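6-phospho-beta-d glycosidase (Streptococcus pyogenes, PDB 5FOO) probably hydrolyses 6-phosphorylated beta-glucosides, as a family 1 glycoside hydrolase with a TIM-barrel fold. Local coordinates at residues Ser318-Tyr322 and Tyr323-Leu327. The protein carries 1 engineered substitution. Numbering follows the deposited sequence.
With EDO (1,2-ethanediol), chain L; EDO (1,2-ethanediol), chain K.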
ATOM      1  N   SER A 318      17.201   4.023  15.247  1.00 32.53           N
ATOM      2  CA  SER A 318      15.916   4.428  14.725  1.00 35.96           C
ATOM      3  C   SER A 318      16.100   5.704  13.883  1.00 35.37           C
ATOM      4  O   SER A 318      16.919   6.536  14.216  1.00 29.88           O
ATOM      5  CB  SER A 318      14.911   4.713  15.855  1.00 35.59           C
ATOM      6  OG  SER A 318      13.866   5.489  15.338  1.00 36.56           O
ATOM      7  N   PRO A 319      15.313   5.872  12.798  1.00 33.73           N
ATOM      8  CA  PRO A 319      15.340   7.134  12.036  1.00 31.61           C
ATOM      9  C   PRO A 319      14.920   8.322  12.880  1.00 31.87           C
ATOM     10  O   PRO A 319      15.380   9.456  12.642  1.00 30.64           O
ATOM     11  CB  PRO A 319      14.341   6.868  10.859  1.00 33.57           C
ATOM     12  CG  PRO A 319      13.477   5.728  11.329  1.00 32.07           C
ATOM     13  CD  PRO A 319      14.386   4.884  12.226  1.00 31.76           C
ATOM     14  N   GLU A 320      14.104   8.046  13.898  1.00 32.11           N
ATOM     15  CA  GLU A 320      13.651   9.039  14.879  1.00 32.22           C
ATOM     16  C   GLU A 320      14.689   9.557  15.872  1.00 31.12           C
ATOM     17  O   GLU A 320      14.386  10.453  16.693  1.00 33.23           O
ATOM     18  CB  GLU A 320      12.379   8.561  15.618  1.00 34.48           C
ATOM     19  CG  GLU A 320      11.219   8.289  14.655  1.00 41.49           C
ATOM     20  CD  GLU A 320       9.825   8.360  15.280  1.00 42.75           C
ATOM     21  OE1 GLU A 320       9.682   8.289  16.511  1.00 42.32           O
ATOM     22  OE2 GLU A 320       8.842   8.449  14.515  1.00 49.57           O
ATOM     23  N   TRP A 321      15.911   9.080  15.761  1.00 32.02           N
ATOM     24  CA  TRP A 321      17.046   9.770  16.349  1.00 34.10           C
ATOM     25  C   TRP A 321      17.162  11.166  15.784  1.00 38.55           C
ATOM     26  O   TRP A 321      17.722  11.984  16.443  1.00 37.55           O
ATOM     27  CB  TRP A 321      18.393   9.113  15.997  1.00 34.74           C
ATOM     28  CG  TRP A 321      18.763   7.754  16.683  1.00 36.32           C
ATOM     29  CD1 TRP A 321      17.953   6.950  17.410  1.00 32.03           C
ATOM     30  CD2 TRP A 321      20.051   7.102  16.635  1.00 33.50           C
ATOM     31  NE1 TRP A 321      18.663   5.835  17.837  1.00 35.17           N
ATOM     32  CE2 TRP A 321      19.952   5.921  17.380  1.00 35.74           C
ATOM     33  CE3 TRP A 321      21.279   7.434  16.059  1.00 37.42           C
ATOM     34  CZ2 TRP A 321      21.044   5.036  17.551  1.00 37.00           C
ATOM     35  CZ3 TRP A 321      22.354   6.555  16.203  1.00 38.94           C
ATOM     36  CH2 TRP A 321      22.222   5.365  16.930  1.00 36.47           C
ATOM     37  N   TYR A 322      16.745  11.412  14.529  1.00 33.87           N
ATOM     38  CA  TYR A 322      16.992  12.681  13.874  1.00 29.79           C
ATOM     39  C   TYR A 322      15.758  13.582  13.747  1.00 29.84           C
ATOM     40  O   TYR A 322      15.872  14.670  13.180  1.00 31.05           O
ATOM     41  CB  TYR A 322      17.630  12.453  12.493  1.00 34.60           C
ATOM     42  CG  TYR A 322      18.931  11.727  12.594  1.00 34.73           C
ATOM     43  CD1 TYR A 322      20.045  12.357  13.081  1.00 33.12           C
ATOM     44  CD2 TYR A 322      19.012  10.354  12.328  1.00 35.73           C
ATOM     45  CE1 TYR A 322      21.243  11.666  13.262  1.00 35.68           C
ATOM     46  CE2 TYR A 322      20.205   9.652  12.467  1.00 33.62           C
ATOM     47  CZ  TYR A 322      21.326  10.306  12.955  1.00 36.71           C
ATOM     48  OH  TYR A 322      22.542   9.636  13.100  1.00 33.38           O
ATOM     49  N   TYR A 323      14.592  13.144  14.228  1.00 28.57           N
ATOM     50  CA  TYR A 323      13.395  13.974  14.150  1.00 29.65           C
ATOM     51  C   TYR A 323      12.340  13.403  15.076  1.00 29.46           C
ATOM     52  O   TYR A 323      12.378  12.249  15.345  1.00 28.48           O
ATOM     53  CB  TYR A 323      12.839  14.026  12.683  1.00 28.63           C
ATOM     54  CG  TYR A 323      12.431  12.677  12.093  1.00 28.46           C
ATOM     55  CD1 TYR A 323      11.157  12.160  12.307  1.00 29.96           C
ATOM     56  CD2 TYR A 323      13.345  11.896  11.382  1.00 32.50           C
ATOM     57  CE1 TYR A 323      10.773  10.876  11.827  1.00 31.42           C
ATOM     58  CE2 TYR A 323      12.990  10.614  10.887  1.00 34.34           C
ATOM     59  CZ  TYR A 323      11.697  10.125  11.097  1.00 35.44           C
ATOM     60  OH  TYR A 323      11.348   8.917  10.603  1.00 37.62           O
ATOM     61  N   ASP A 324      11.401  14.249  15.497  1.00 30.43           N
ATOM     62  CA  ASP A 324      10.218  13.892  16.212  1.00 31.71           C
ATOM     63  C   ASP A 324       9.012  14.286  15.355  1.00 33.52           C
ATOM     64  O   ASP A 324       9.091  15.234  14.577  1.00 29.54           O
ATOM     65  CB  ASP A 324      10.053  14.735  17.522  1.00 35.06           C
ATOM     66  CG  ASP A 324      11.079  14.405  18.615  1.00 39.14           C
ATOM     67  OD1 ASP A 324      11.943  13.535  18.434  1.00 36.94           O
ATOM     68  OD2 ASP A 324      11.037  15.083  19.656  1.00 40.33           O
ATOM     69  N   PRO A 325       7.884  13.607  15.551  1.00 32.13           N
ATOM     70  CA  PRO A 325       6.621  14.062  14.993  1.00 31.44           C
ATOM     71  C   PRO A 325       6.272  15.431  15.501  1.00 33.59           C
ATOM     72  O   PRO A 325       6.538  15.718  16.652  1.00 32.45           O
ATOM     73  CB  PRO A 325       5.616  13.034  15.540  1.00 31.21           C
ATOM     74  CG  PRO A 325       6.402  11.808  15.703  1.00 35.10           C
ATOM     75  CD  PRO A 325       7.784  12.265  16.127  1.00 32.97           C
ATOM     76  N   TYR A 326       5.654  16.283  14.672  1.00 33.49           N
ATOM     77  CA  TYR A 326       5.243  17.584  15.122  1.00 31.34           C
ATOM     78  C   TYR A 326       3.754  17.767  14.840  1.00 37.04           C
ATOM     79  O   TYR A 326       3.254  17.331  13.793  1.00 37.03           O
ATOM     80  CB  TYR A 326       6.116  18.640  14.467  1.00 33.32           C
ATOM     81  CG  TYR A 326       5.631  20.048  14.637  1.00 32.59           C
ATOM     82  CD1 TYR A 326       5.683  20.672  15.882  1.00 38.52           C
ATOM     83  CD2 TYR A 326       5.057  20.747  13.572  1.00 35.07           C
ATOM     84  CE1 TYR A 326       5.247  21.986  16.033  1.00 37.76           C
ATOM     85  CE2 TYR A 326       4.581  22.040  13.713  1.00 33.30           C
ATOM     86  CZ  TYR A 326       4.671  22.638  14.962  1.00 34.39           C
ATOM     87  OH  TYR A 326       4.241  23.893  15.135  1.00 33.89           O
ATOM     88  N   LEU A 327       3.037  18.369  15.784  1.00 36.87           N
ATOM     89  CA  LEU A 327       1.648  18.752  15.573  1.00 41.50           C
ATOM     90  C   LEU A 327       1.566  20.264  15.399  1.00 39.65           C
ATOM     91  O   LEU A 327       2.102  21.016  16.204  1.00 42.21           O
ATOM     92  CB  LEU A 327       0.744  18.245  16.705  1.00 46.75           C
ATOM     93  CG  LEU A 327      -0.031  16.957  16.397  0.70 49.72           C
ATOM     94  CD1 LEU A 327       0.858  15.698  16.500  0.70 49.83           C
ATOM     95  CD2 LEU A 327      -1.246  16.916  17.319  0.70 53.84           C
TER
HETATM   96  C1  EDO L1469      10.148  10.878  18.360  1.00 46.35           C
HETATM   97  O1  EDO L1469       9.520  10.899  19.680  1.00 54.89           O
HETATM   98  C2  EDO L1469      11.664  10.623  18.449  1.00 49.82           C
HETATM   99  O2  EDO L1469      12.567  11.402  17.594  1.00 36.20           O
HETATM  100  C1  EDO K1468      15.233  11.116  19.862  0.80 47.30           C
HETATM  101  O1  EDO K1468      16.554  11.603  19.485  0.80 40.66           O
HETATM  102  C2  EDO K1468      15.242   9.592  20.008  0.80 50.65           C
HETATM  103  O2  EDO K1468      13.941   9.110  19.629  0.80 60.92           O
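The phenol ring of Y323 folds back over the short 3-10 turn 319-321, with CA of E320 above the centre of one face, 4.3 Å from the ring plane. What brings it there is a chi1 of 61°, which sets CG between the backbone N and the carbonyl carbon. At the far end of the ring CB of P319 reaches OH of Y323 at 3.6 Å, a contact of the compact pyrrolidine with the phenol end, while O of P319 lies obliquely to the ring, 3.2 Å from CE2. Glutamate suits 320 by pairing an aliphatic CG, 3.9 Å from CE1 of Y323, with a carboxylate that the extended chain carries onward, its plane turned 69° from the ring. S318 forms an ST turn, its short hydroxyl side chain letting OG accept from N of E320 at 2.9 Å, and N of Y322 bonds to O of P319. Proline suits the place after S318, since its ring restrains phi near -61°. From here the chain enters strand 324-325, the edge strand of a small mixed sheet beside the barrel, antiparallel to 302-305. Tyrosine suits 323: its side chain also touches A240 and A244 of helix 235-258, and its hydroxyl is hydrogen-bonded to N248. Y322 diverges from Y323, its own hydroxyl bonded to D272.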